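Local coordinates for flagellar hook associated protein type 3 FlgL (Legionella pneumophila subsp. pneumophila, PDB 5YTI) that probably serves as a structural component of the bacterial flagellum, as a hook-associated member of the flagellin family that joins hook to filament, at residues A68-L73 / N350-A355; Y124-D129 / T143-L148; M184-G189 / E294-T299; Y224-A229 / V238-T243. All blocks are in the same frame, centred on the assembly; numbering follows the deposited sequence.

How the interactions relate
The four contacts are strung along an elongated molecule, from the long helices to a beta domain. Interaction 1 pairs helices 49-96 and 316-374, so its two segments bracket the other three in sequence. Interactions 2 and 3 are the only two that touch: Phe297 of interaction 3 packs on both residues of the apolar pair of interaction 2, with its CE2 3.6 Å from Val146 CG1 and its CZ 3.8 Å from Ala125 CB. Interaction 3 is centred about 5 Å from the centre of the chain and joins the two connections that lead into and out of the beta domain. Interaction 4, inside that domain, is centred about 53 Å from the centre of interaction 1.

Interaction 1 of 4, residues A68-L73 / N350-A355; sequences AADSAL and NQLETA
Leu352 supplies the apolar part of this contact through one methyl. Its CD1 lies against the backbone of helix 49-96, 3.6 Å from Asp70 N, and also meets two side chains of that helix: Ala69 CB and Leu73 CD2 are each 4.1 Å from Leu352 CD1. The chi1 of Leu352 (-63°) sets CG anti to the carbonyl carbon, and an extended chi2 carries CD1 out across the gap between the helices. Leu352 also touches Val167 of strand 164-168 and Val173 of strand 171-174.

The acidic part lies alongside. Asp70 and Leu352 pass one another in opposite directions, which brings Asp70 OD2 to 4.0 Å from Leu352 CB. The same oxygen faces the carboxylate of Glu353, at 4.2 Å from Glu353 OE2, with the two carboxylate planes turned 62° apart. No hydrogen bond crosses between the segments, and this like-charge approach would be unfavourable by itself. Arg74 probably offsets it, since it forms a salt bridge with Asp70 OD1 and a long, weak ion pair with Glu353 OE1.

The axes of the two segments run nearly antiparallel (156°) and come within 10.3 Å. At this spacing the end of Leu352 reaches the opposite backbone. Antiparallel pairing of a long N-terminal helix with a long C-terminal one is characteristic of the helical core of the flagellin family.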
loop_
_atom_site.group_PDB
_atom_site.type_symbol
_atom_site.label_atom_id
_atom_site.label_comp_id
_atom_site.label_asym_id
_atom_site.label_seq_id
_atom_site.Cartn_x
_atom_site.Cartn_y
_atom_site.Cartn_z
ATOM N N ALA A 68 18.035 1.140 25.667
ATOM C CA ALA A 68 17.470 -0.121 25.160
ATOM C C ALA A 68 16.738 0.062 23.841
ATOM O O ALA A 68 16.690 -0.838 22.999
ATOM C CB ALA A 68 16.530 -0.731 26.180
ATOM N N ALA A 69 16.143 1.233 23.673
ATOM C CA ALA A 69 15.463 1.575 22.431
ATOM C C ALA A 69 16.475 1.764 21.307
ATOM O O ALA A 69 16.377 1.160 20.237
ATOM C CB ALA A 69 14.662 2.847 22.622
ATOM N N ASP A 70 17.454 2.614 21.576
ATOM C CA ASP A 70 18.546 2.851 20.667
ATOM C C ASP A 70 19.082 1.527 20.169
ATOM O O ASP A 70 19.421 1.407 19.013
ATOM C CB ASP A 70 19.643 3.646 21.371
ATOM C CG ASP A 70 20.470 4.484 20.422
ATOM O OD1 ASP A 70 21.289 3.877 19.689
ATOM O OD2 ASP A 70 20.334 5.746 20.457
ATOM N N SER A 71 19.129 0.508 21.016
ATOM C CA SER A 71 19.749 -0.752 20.603
ATOM C C SER A 71 18.867 -1.678 19.793
ATOM O O SER A 71 19.336 -2.267 18.806
ATOM C CB SER A 71 20.301 -1.485 21.804
ATOM O OG SER A 71 21.600 -0.990 21.993
ATOM N N ALA A 72 17.607 -1.811 20.216
ATOM C CA ALA A 72 16.617 -2.617 19.495
ATOM C C ALA A 72 16.425 -2.082 18.080
ATOM O O ALA A 72 16.239 -2.845 17.146
ATOM C CB ALA A 72 15.284 -2.631 20.243
ATOM N N LEU A 73 16.479 -0.764 17.943
ATOM C CA LEU A 73 16.265 -0.113 16.664
ATOM C C LEU A 73 17.437 -0.271 15.702
ATOM O O LEU A 73 17.237 -0.474 14.519
ATOM C CB LEU A 73 15.971 1.376 16.873
ATOM C CG LEU A 73 14.509 1.837 16.800
ATOM C CD1 LEU A 73 13.537 0.943 17.563
ATOM C CD2 LEU A 73 14.425 3.266 17.301
ATOM N N ASN A 350 17.006 9.851 15.723
ATOM C CA ASN A 350 17.373 11.258 15.914
ATOM C C ASN A 350 16.565 11.840 17.084
ATOM O O ASN A 350 17.042 12.740 17.782
ATOM C CB ASN A 350 17.252 12.091 14.626
ATOM C CG ASN A 350 18.462 11.929 13.695
ATOM O OD1 ASN A 350 19.620 11.930 14.126
ATOM N ND2 ASN A 350 18.191 11.802 12.405
ATOM N N GLN A 351 15.363 11.306 17.324
ATOM C CA GLN A 351 14.581 11.667 18.536
ATOM C C GLN A 351 15.296 11.189 19.819
ATOM O O GLN A 351 15.207 11.840 20.853
ATOM C CB GLN A 351 13.127 11.117 18.477
ATOM C CG GLN A 351 12.120 12.003 17.717
ATOM C CD GLN A 351 10.657 11.608 17.932
ATOM O OE1 GLN A 351 10.265 10.445 17.737
ATOM N NE2 GLN A 351 9.840 12.584 18.344
ATOM N N LEU A 352 16.004 10.061 19.725
ATOM C CA LEU A 352 16.713 9.474 20.854
ATOM C C LEU A 352 18.007 10.190 21.158
ATOM O O LEU A 352 18.236 10.557 22.307
ATOM C CB LEU A 352 17.003 7.994 20.619
ATOM C CG LEU A 352 15.763 7.093 20.484
ATOM C CD1 LEU A 352 16.150 5.663 20.115
ATOM C CD2 LEU A 352 14.930 7.118 21.763
ATOM N N GLU A 353 18.857 10.405 20.160
ATOM C CA GLU A 353 20.073 11.179 20.402
ATOM C C GLU A 353 19.671 12.592 20.904
ATOM O O GLU A 353 20.405 13.223 21.662
ATOM C CB GLU A 353 21.047 11.183 19.191
ATOM C CG GLU A 353 21.668 9.810 18.833
ATOM C CD GLU A 353 22.584 9.168 19.916
ATOM O OE1 GLU A 353 23.541 8.464 19.530
ATOM O OE2 GLU A 353 22.370 9.311 21.145
ATOM N N THR A 354 18.482 13.063 20.545
ATOM C CA THR A 354 17.911 14.244 21.210
ATOM C C THR A 354 17.682 14.035 22.711
ATOM O O THR A 354 18.051 14.885 23.526
ATOM C CB THR A 354 16.579 14.669 20.560
ATOM O OG1 THR A 354 16.799 15.867 19.825
ATOM C CG2 THR A 354 15.454 14.909 21.602
ATOM N N ALA A 355 17.057 12.914 23.066
ATOM C CA ALA A 355 16.723 12.619 24.446
ATOM C C ALA A 355 17.959 12.385 25.358
ATOM O O ALA A 355 17.910 12.704 26.542
ATOM C CB ALA A 355 15.775 11.432 24.495
#

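Interaction 2 of 4, residues Y124-D129 / T143-L148; sequences YANTKD and TQPVSL
With chi1 at -68°, Asn126 places its amide anti to its own carbonyl carbon and swings it towards the backbone of Val146; in Val146 the first torsion puts CG2 beside the backbone N, facing Ala125. The amide then uses both its ends on one residue. Asn126 OD1 accepts from Val146 N at 2.8 Å, with the donor in the carbonyl plane, while Asn126 ND2 donates to Val146 O at 2.9 Å. Val146 O lies slightly out of the plane of the Asn126 amide, and ND2 meets it on a lone pair in the carbonyl plane. Two bonds, to the N-H and the carbonyl of the same residue, fix the rotation of the amide. Asn126 is the first residue to leave helical geometry after helix 104-125, and strand 146-148 begins at Val146, so the side chain ties a helix end to the start of a short two-stranded antiparallel sheet with 154-156. The side-chain amide of Gln144 stacks on that of Asn126, their planes 22° apart. The Pro145 ring lies beside the Asn126 oxygen, its CG 3.2 Å from Ala125 O and 3.3 Å from Asn126 OD1. On the apolar side, which faces helix 296-307, Ala125 CB meets Val146 CG2 at 3.8 Å.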
loop_
_atom_site.group_PDB
_atom_site.type_symbol
_atom_site.label_atom_id
_atom_site.label_comp_id
_atom_site.label_asym_id
_atom_site.label_seq_id
_atom_site.Cartn_x
_atom_site.Cartn_y
_atom_site.Cartn_z
ATOM N N TYR A 124 14.368 -13.309 7.789
ATOM C CA TYR A 124 14.428 -11.918 8.276
ATOM C C TYR A 124 13.107 -11.508 8.909
ATOM O O TYR A 124 13.074 -10.897 9.977
ATOM C CB TYR A 124 14.805 -10.935 7.161
ATOM C CG TYR A 124 16.132 -11.205 6.447
ATOM C CD1 TYR A 124 17.234 -11.735 7.117
ATOM C CD2 TYR A 124 16.287 -10.892 5.118
ATOM C CE1 TYR A 124 18.442 -11.969 6.477
ATOM C CE2 TYR A 124 17.486 -11.117 4.464
ATOM C CZ TYR A 124 18.562 -11.657 5.145
ATOM O OH TYR A 124 19.733 -11.882 4.462
ATOM N N ALA A 125 12.008 -11.865 8.272
ATOM C CA ALA A 125 10.716 -11.522 8.838
ATOM C C ALA A 125 10.506 -12.229 10.164
ATOM O O ALA A 125 9.801 -11.734 11.036
ATOM C CB ALA A 125 9.607 -11.879 7.880
ATOM N N ASN A 126 11.116 -13.398 10.319
ATOM C CA ASN A 126 10.882 -14.207 11.512
ATOM C C ASN A 126 12.064 -14.131 12.487
ATOM O O ASN A 126 12.243 -15.020 13.345
ATOM C CB ASN A 126 10.587 -15.664 11.124
ATOM C CG ASN A 126 9.261 -15.824 10.413
ATOM O OD1 ASN A 126 8.270 -15.208 10.776
ATOM N ND2 ASN A 126 9.240 -16.647 9.390
ATOM N N THR A 127 12.864 -13.077 12.369
ATOM C CA THR A 127 13.987 -12.890 13.267
ATOM C C THR A 127 13.569 -12.672 14.711
ATOM O O THR A 127 12.585 -11.949 14.991
ATOM C CB THR A 127 14.771 -11.641 12.921
ATOM O OG1 THR A 127 15.147 -11.688 11.555
ATOM C CG2 THR A 127 15.990 -11.565 13.770
ATOM N N LYS A 128 14.353 -13.264 15.619
ATOM C CA LYS A 128 14.240 -13.003 17.048
ATOM C C LYS A 128 15.234 -11.912 17.454
ATOM O O LYS A 128 16.359 -11.876 16.951
ATOM C CB LYS A 128 14.489 -14.276 17.839
ATOM C CG LYS A 128 13.490 -15.370 17.516
ATOM C CD LYS A 128 13.807 -16.651 18.276
ATOM C CE LYS A 128 12.659 -17.658 18.212
ATOM N NZ LYS A 128 12.723 -18.691 19.297
ATOM N N ASP A 129 14.798 -11.000 18.328
ATOM C CA ASP A 129 15.706 -9.999 18.898
ATOM C C ASP A 129 16.290 -10.533 20.212
ATOM O O ASP A 129 16.182 -11.741 20.510
ATOM C CB ASP A 129 15.084 -8.565 18.989
ATOM C CG ASP A 129 13.842 -8.460 19.908
ATOM O OD1 ASP A 129 13.071 -9.425 20.051
ATOM O OD2 ASP A 129 13.608 -7.361 20.459
ATOM N N THR A 143 4.812 -15.472 19.263
ATOM C CA THR A 143 4.213 -16.028 18.029
ATOM C C THR A 143 5.070 -15.715 16.791
ATOM O O THR A 143 5.416 -14.576 16.569
ATOM C CB THR A 143 2.797 -15.482 17.808
ATOM O OG1 THR A 143 2.043 -15.671 19.002
ATOM C CG2 THR A 143 2.092 -16.188 16.677
ATOM N N GLN A 144 5.415 -16.731 16.000
ATOM C CA GLN A 144 6.234 -16.554 14.809
ATOM C C GLN A 144 5.409 -15.696 13.863
ATOM O O GLN A 144 4.223 -15.967 13.636
ATOM C CB GLN A 144 6.565 -17.921 14.177
ATOM C CG GLN A 144 7.811 -17.963 13.288
ATOM C CD GLN A 144 7.921 -19.220 12.425
ATOM O OE1 GLN A 144 7.089 -19.469 11.568
ATOM N NE2 GLN A 144 8.969 -19.995 12.635
ATOM N N PRO A 145 5.998 -14.615 13.349
ATOM C CA PRO A 145 5.127 -13.679 12.628
ATOM C C PRO A 145 4.612 -14.160 11.277
ATOM O O PRO A 145 3.438 -13.976 10.989
ATOM C CB PRO A 145 5.995 -12.418 12.476
ATOM C CG PRO A 145 7.378 -12.821 12.838
ATOM C CD PRO A 145 7.252 -13.985 13.778
ATOM N N VAL A 146 5.487 -14.750 10.456
ATOM C CA VAL A 146 5.133 -15.160 9.100
ATOM C C VAL A 146 5.320 -16.649 8.872
ATOM O O VAL A 146 6.433 -17.186 9.069
ATOM C CB VAL A 146 5.979 -14.423 8.067
ATOM C CG1 VAL A 146 5.395 -14.618 6.673
ATOM C CG2 VAL A 146 6.024 -12.937 8.388
ATOM N N SER A 147 4.224 -17.296 8.455
ATOM C CA SER A 147 4.206 -18.717 8.101
ATOM C C SER A 147 3.331 -18.949 6.868
ATOM O O SER A 147 2.683 -18.023 6.391
ATOM C CB SER A 147 3.662 -19.542 9.255
ATOM O OG SER A 147 2.275 -19.293 9.440
ATOM N N LEU A 148 3.283 -20.189 6.385
ATOM C CA LEU A 148 2.542 -20.541 5.170
ATOM C C LEU A 148 1.434 -21.577 5.420
ATOM O O LEU A 148 1.728 -22.754 5.604
ATOM C CB LEU A 148 3.551 -21.042 4.121
ATOM C CG LEU A 148 3.229 -22.173 3.120
ATOM C CD1 LEU A 148 3.555 -21.750 1.685
ATOM C CD2 LEU A 148 3.961 -23.472 3.490
#

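Interaction 3 of 4, residues M184-G189 / E294-T299; sequences MRIPSG and ESIFST
An N-capped helix start meets the end of another helix here: Ser295 caps helix 296-307, while Met184, a selenomethionine, ends helix 179-184. The cap is made by Ser295 OG, which accepts from Ser298 N at 3.2 Å along an almost straight line (171° at the hydrogen). Glu294, just before it, reaches forward along the first turn, its OE2 accepting from Ser298 OG at 2.6 Å on the anti side of the carboxylate and somewhat out of its plane. The other oxygen, OE1, forms a salt bridge with Arg302, so both ends of this carboxylate are held.

One hydrogen bond crosses between the segments. Glu294 N donates to Ile186 O over 3.0 Å, arriving 30° out of the carbonyl plane. Side chains flank this backbone link. The bend of Met184 at chi2 (-78°) brings SE to the edge of the Phe297 ring, 3.8 Å from Phe297 CE2 and close to the ring plane, and a second bend at chi3 turns CE toward Ser295 CB. This is a Met-aromatic contact of the edge kind, and the two side chains cross at about a right angle. Ile186 CD1 touches Ile296 CG1 at 3.6 Å. Farther along, Ser188 CB packs on Glu294 OE1 at 3.6 Å, while Ser188 OG bonds to the backbone N of Lys292. Arg185 forms a salt bridge with Asp180 of the second subunit.

Ile296 packs on Leu121, and Phe297 on Leu118 and Leu122, of helix 104-125, and Ile186 rests on Ala334 and His337 of helix 316-374.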
loop_
_atom_site.group_PDB
_atom_site.type_symbol
_atom_site.label_atom_id
_atom_site.label_comp_id
_atom_site.label_asym_id
_atom_site.label_seq_id
_atom_site.Cartn_x
_atom_site.Cartn_y
_atom_site.Cartn_z
HETATM N N MSE A 184 3.844 -7.303 4.609
HETATM C CA MSE A 184 2.615 -7.852 4.002
HETATM C C MSE A 184 1.788 -6.922 3.142
HETATM O O MSE A 184 1.275 -7.320 2.092
HETATM C CB MSE A 184 1.685 -8.460 5.038
HETATM C CG MSE A 184 2.428 -9.292 6.081
HETATM SE SE MSE A 184 2.951 -11.091 5.452
HETATM C CE MSE A 184 1.196 -11.560 4.696
ATOM N N ARG A 185 1.594 -5.688 3.562
ATOM C CA ARG A 185 0.674 -4.826 2.831
ATOM C C ARG A 185 1.446 -3.860 1.969
ATOM O O ARG A 185 1.951 -2.859 2.452
ATOM C CB ARG A 185 -0.206 -4.061 3.798
ATOM C CG ARG A 185 -0.795 -4.907 4.906
ATOM C CD ARG A 185 -1.363 -6.213 4.398
ATOM N NE ARG A 185 -2.108 -6.873 5.463
ATOM C CZ ARG A 185 -2.851 -7.956 5.278
ATOM N NH1 ARG A 185 -2.929 -8.510 4.073
ATOM N NH2 ARG A 185 -3.520 -8.486 6.291
ATOM N N ILE A 186 1.551 -4.197 0.691
ATOM C CA ILE A 186 2.319 -3.432 -0.286
ATOM C C ILE A 186 1.504 -3.571 -1.526
ATOM O O ILE A 186 1.118 -4.676 -1.883
ATOM C CB ILE A 186 3.681 -4.059 -0.542
ATOM C CG1 ILE A 186 4.411 -4.211 0.773
ATOM C CG2 ILE A 186 4.480 -3.223 -1.511
ATOM C CD1 ILE A 186 5.838 -4.656 0.605
ATOM N N PRO A 187 1.196 -2.458 -2.169
ATOM C CA PRO A 187 0.236 -2.635 -3.228
ATOM C C PRO A 187 0.889 -3.266 -4.446
ATOM O O PRO A 187 2.097 -3.057 -4.745
ATOM C CB PRO A 187 -0.259 -1.203 -3.515
ATOM C CG PRO A 187 0.351 -0.341 -2.449
ATOM C CD PRO A 187 1.611 -1.058 -2.042
ATOM N N SER A 188 0.067 -4.060 -5.122
ATOM C CA SER A 188 0.451 -4.757 -6.332
ATOM C C SER A 188 0.388 -3.835 -7.521
ATOM O O SER A 188 -0.149 -2.722 -7.445
ATOM C CB SER A 188 -0.500 -5.909 -6.576
ATOM O OG SER A 188 -1.854 -5.455 -6.545
ATOM N N GLY A 189 0.902 -4.318 -8.643
ATOM C CA GLY A 189 0.929 -3.536 -9.868
ATOM C C GLY A 189 1.909 -2.401 -9.685
ATOM O O GLY A 189 2.909 -2.513 -8.926
ATOM N N GLU A 294 -0.534 -7.098 -1.087
ATOM C CA GLU A 294 0.062 -8.388 -1.394
ATOM C C GLU A 294 1.501 -8.419 -0.876
ATOM O O GLU A 294 2.302 -7.536 -1.234
ATOM C CB GLU A 294 -0.018 -8.666 -2.915
ATOM C CG GLU A 294 1.241 -9.307 -3.500
ATOM C CD GLU A 294 1.077 -9.915 -4.891
ATOM O OE1 GLU A 294 0.485 -9.279 -5.769
ATOM O OE2 GLU A 294 1.597 -11.030 -5.127
ATOM N N SER A 295 1.815 -9.441 -0.059
ATOM C CA SER A 295 3.143 -9.597 0.603
ATOM C C SER A 295 4.302 -9.646 -0.349
ATOM O O SER A 295 4.156 -10.063 -1.479
ATOM C CB SER A 295 3.205 -10.869 1.482
ATOM O OG SER A 295 2.965 -12.085 0.769
ATOM N N ILE A 296 5.465 -9.219 0.103
ATOM C CA ILE A 296 6.643 -9.375 -0.722
ATOM C C ILE A 296 6.738 -10.830 -1.063
ATOM O O ILE A 296 7.118 -11.205 -2.154
ATOM C CB ILE A 296 7.930 -9.058 0.021
ATOM C CG1 ILE A 296 7.931 -7.621 0.488
ATOM C CG2 ILE A 296 9.128 -9.264 -0.879
ATOM C CD1 ILE A 296 8.762 -7.472 1.752
ATOM N N PHE A 297 6.402 -11.658 -0.095
ATOM C CA PHE A 297 6.546 -13.082 -0.253
ATOM C C PHE A 297 5.837 -13.612 -1.486
ATOM O O PHE A 297 6.480 -14.237 -2.321
ATOM C CB PHE A 297 6.088 -13.773 0.998
ATOM C CG PHE A 297 6.688 -13.183 2.233
ATOM C CD1 PHE A 297 8.056 -13.170 2.395
ATOM C CD2 PHE A 297 5.885 -12.617 3.217
ATOM C CE1 PHE A 297 8.616 -12.628 3.526
ATOM C CE2 PHE A 297 6.442 -12.077 4.353
ATOM C CZ PHE A 297 7.811 -12.077 4.509
ATOM N N SER A 298 4.543 -13.366 -1.644
ATOM C CA SER A 298 3.901 -13.834 -2.868
ATOM C C SER A 298 4.509 -13.152 -4.119
ATOM O O SER A 298 4.608 -13.800 -5.143
ATOM C CB SER A 298 2.360 -13.778 -2.815
ATOM O OG SER A 298 1.896 -12.475 -2.999
ATOM N N THR A 299 4.975 -11.903 -4.036
ATOM C CA THR A 299 5.687 -11.274 -5.172
ATOM C C THR A 299 6.857 -12.161 -5.645
ATOM O O THR A 299 7.057 -12.400 -6.845
ATOM C CB THR A 299 6.233 -9.851 -4.864
ATOM O OG1 THR A 299 5.181 -8.888 -4.866
ATOM C CG2 THR A 299 7.224 -9.423 -5.924
#

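Interaction 4 of 4, residues Y224-A229 / V238-T243; sequences YTMTFA and VMVSGT
Phe228 and Val238 lie side by side and point the same way, with Val238 CG2 3.6 Å from Phe228 CE1, approaching the ring obliquely. Further along this face, Met226 crosses over Val240. Its chi1 of -174° sets CG anti to the backbone N and beside the carbonyl carbon, so that Met226 CG comes to 3.9 Å from Val240 CG2. The bend at chi3 sets Met226 CE between the two valines, 3.9 Å from Val240 CG2 and 4.1 Å from Val238 CG1. The Tyr224 ring slants across the other branch of Val240, its CD1 3.9 Å from Val240 CG1, and next to it Gly242 brings only backbone against the tyrosine.

Thr225, Thr227, Met239 and Ser241 occupy the opposite face. Here Met239, also a selenomethionine, bends at chi3 to bring CE within 3.6 Å of Ala229 CB. The side chains are held in this order by an antiparallel ladder of four backbone bonds: the hydrogen-bonded pairs Thr225-Ser241 and Thr227-Met239 each exchange two. Thr225 N reaches Ser241 O at 2.9 Å. The return bond, from Ser241 N to Thr225 O, is 3.1 Å.

The hairpin supplies the third and fourth strands of a five-stranded antiparallel sheet, between strand 285-290 beside 224-230 and strand 246-249 beside 236-242. Ile267 and Phe269 of strand 266-269 pack on the face that carries Met226 and Val240, and Tyr224 OH bonds to Asn270.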
loop_
_atom_site.group_PDB
_atom_site.type_symbol
_atom_site.label_atom_id
_atom_site.label_comp_id
_atom_site.label_asym_id
_atom_site.label_seq_id
_atom_site.Cartn_x
_atom_site.Cartn_y
_atom_site.Cartn_z
ATOM N N TYR A 224 -11.427 -3.476 -15.159
ATOM C CA TYR A 224 -11.431 -3.143 -16.573
ATOM C C TYR A 224 -11.041 -4.354 -17.366
ATOM O O TYR A 224 -10.274 -5.175 -16.917
ATOM C CB TYR A 224 -10.450 -1.979 -16.864
ATOM C CG TYR A 224 -10.890 -0.632 -16.318
ATOM C CD1 TYR A 224 -11.743 0.163 -17.027
ATOM C CD2 TYR A 224 -10.437 -0.173 -15.093
ATOM C CE1 TYR A 224 -12.159 1.388 -16.528
ATOM C CE2 TYR A 224 -10.830 1.046 -14.580
ATOM C CZ TYR A 224 -11.695 1.838 -15.302
ATOM O OH TYR A 224 -12.113 3.080 -14.809
ATOM N N THR A 225 -11.569 -4.448 -18.563
ATOM C CA THR A 225 -11.194 -5.488 -19.463
ATOM C C THR A 225 -10.841 -4.842 -20.796
ATOM O O THR A 225 -11.589 -4.018 -21.346
ATOM C CB THR A 225 -12.339 -6.500 -19.578
ATOM O OG1 THR A 225 -12.926 -6.689 -18.271
ATOM C CG2 THR A 225 -11.818 -7.832 -20.162
HETATM N N MSE A 226 -9.660 -5.195 -21.276
HETATM C CA MSE A 226 -9.136 -4.693 -22.539
HETATM C C MSE A 226 -9.196 -5.834 -23.511
HETATM O O MSE A 226 -8.643 -6.918 -23.272
HETATM C CB MSE A 226 -7.691 -4.216 -22.364
HETATM C CG MSE A 226 -7.125 -3.544 -23.622
HETATM SE SE MSE A 226 -5.204 -3.109 -23.446
HETATM C CE MSE A 226 -5.663 -1.221 -23.173
ATOM N N THR A 227 -9.868 -5.598 -24.618
ATOM C CA THR A 227 -10.190 -6.652 -25.548
ATOM C C THR A 227 -9.740 -6.123 -26.921
ATOM O O THR A 227 -10.123 -5.006 -27.329
ATOM C CB THR A 227 -11.718 -7.001 -25.461
ATOM O OG1 THR A 227 -12.447 -5.893 -24.914
ATOM C CG2 THR A 227 -12.005 -8.183 -24.490
ATOM N N PHE A 228 -8.881 -6.884 -27.599
ATOM C CA PHE A 228 -8.484 -6.560 -28.980
ATOM C C PHE A 228 -9.412 -7.240 -29.998
ATOM O O PHE A 228 -9.633 -8.458 -29.948
ATOM C CB PHE A 228 -7.009 -6.962 -29.240
ATOM C CG PHE A 228 -6.043 -6.334 -28.276
ATOM C CD1 PHE A 228 -5.544 -5.082 -28.499
ATOM C CD2 PHE A 228 -5.691 -6.978 -27.123
ATOM C CE1 PHE A 228 -4.714 -4.481 -27.587
ATOM C CE2 PHE A 228 -4.855 -6.387 -26.203
ATOM C CZ PHE A 228 -4.374 -5.132 -26.431
ATOM N N ALA A 229 -9.981 -6.476 -30.919
ATOM C CA ALA A 229 -10.796 -7.102 -31.964
ATOM C C ALA A 229 -10.882 -6.250 -33.240
ATOM O O ALA A 229 -10.110 -5.286 -33.401
ATOM C CB ALA A 229 -12.185 -7.472 -31.422
ATOM N N VAL A 238 -8.768 -1.559 -30.363
ATOM C CA VAL A 238 -8.584 -1.720 -28.912
ATOM C C VAL A 238 -9.799 -1.227 -28.159
ATOM O O VAL A 238 -10.221 -0.056 -28.318
ATOM C CB VAL A 238 -7.360 -0.914 -28.407
ATOM C CG1 VAL A 238 -7.264 -0.894 -26.885
ATOM C CG2 VAL A 238 -6.097 -1.493 -28.983
HETATM N N MSE A 239 -10.353 -2.109 -27.329
HETATM C CA MSE A 239 -11.558 -1.758 -26.589
HETATM C C MSE A 239 -11.343 -1.928 -25.131
HETATM O O MSE A 239 -10.595 -2.791 -24.694
HETATM C CB MSE A 239 -12.710 -2.593 -27.104
HETATM C CG MSE A 239 -13.073 -1.975 -28.442
HETATM SE SE MSE A 239 -14.526 -2.947 -29.318
HETATM C CE MSE A 239 -13.596 -4.662 -29.648
ATOM N N VAL A 240 -11.993 -1.068 -24.367
ATOM C CA VAL A 240 -11.947 -1.162 -22.920
ATOM C C VAL A 240 -13.305 -0.862 -22.329
ATOM O O VAL A 240 -13.980 0.111 -22.703
ATOM C CB VAL A 240 -10.902 -0.185 -22.320
ATOM C CG1 VAL A 240 -11.023 -0.097 -20.807
ATOM C CG2 VAL A 240 -9.496 -0.621 -22.689
ATOM N N SER A 241 -13.696 -1.706 -21.398
ATOM C CA SER A 241 -14.918 -1.478 -20.672
ATOM C C SER A 241 -14.667 -1.994 -19.279
ATOM O O SER A 241 -13.585 -2.478 -18.994
ATOM C CB SER A 241 -16.059 -2.234 -21.323
ATOM O OG SER A 241 -15.820 -3.617 -21.127
ATOM N N GLY A 242 -15.668 -1.906 -18.416
ATOM C CA GLY A 242 -15.439 -2.171 -17.012
ATOM C C GLY A 242 -16.743 -2.344 -16.287
ATOM O O GLY A 242 -17.769 -1.828 -16.707
ATOM N N THR A 243 -16.682 -3.067 -15.185
ATOM C CA THR A 243 -17.855 -3.474 -14.497
ATOM C C THR A 243 -18.724 -2.281 -14.225
ATOM O O THR A 243 -19.874 -2.286 -14.617
ATOM C CB THR A 243 -17.532 -4.114 -13.158
ATOM O OG1 THR A 243 -16.456 -5.035 -13.319
ATOM C CG2 THR A 243 -18.758 -4.831 -12.622
#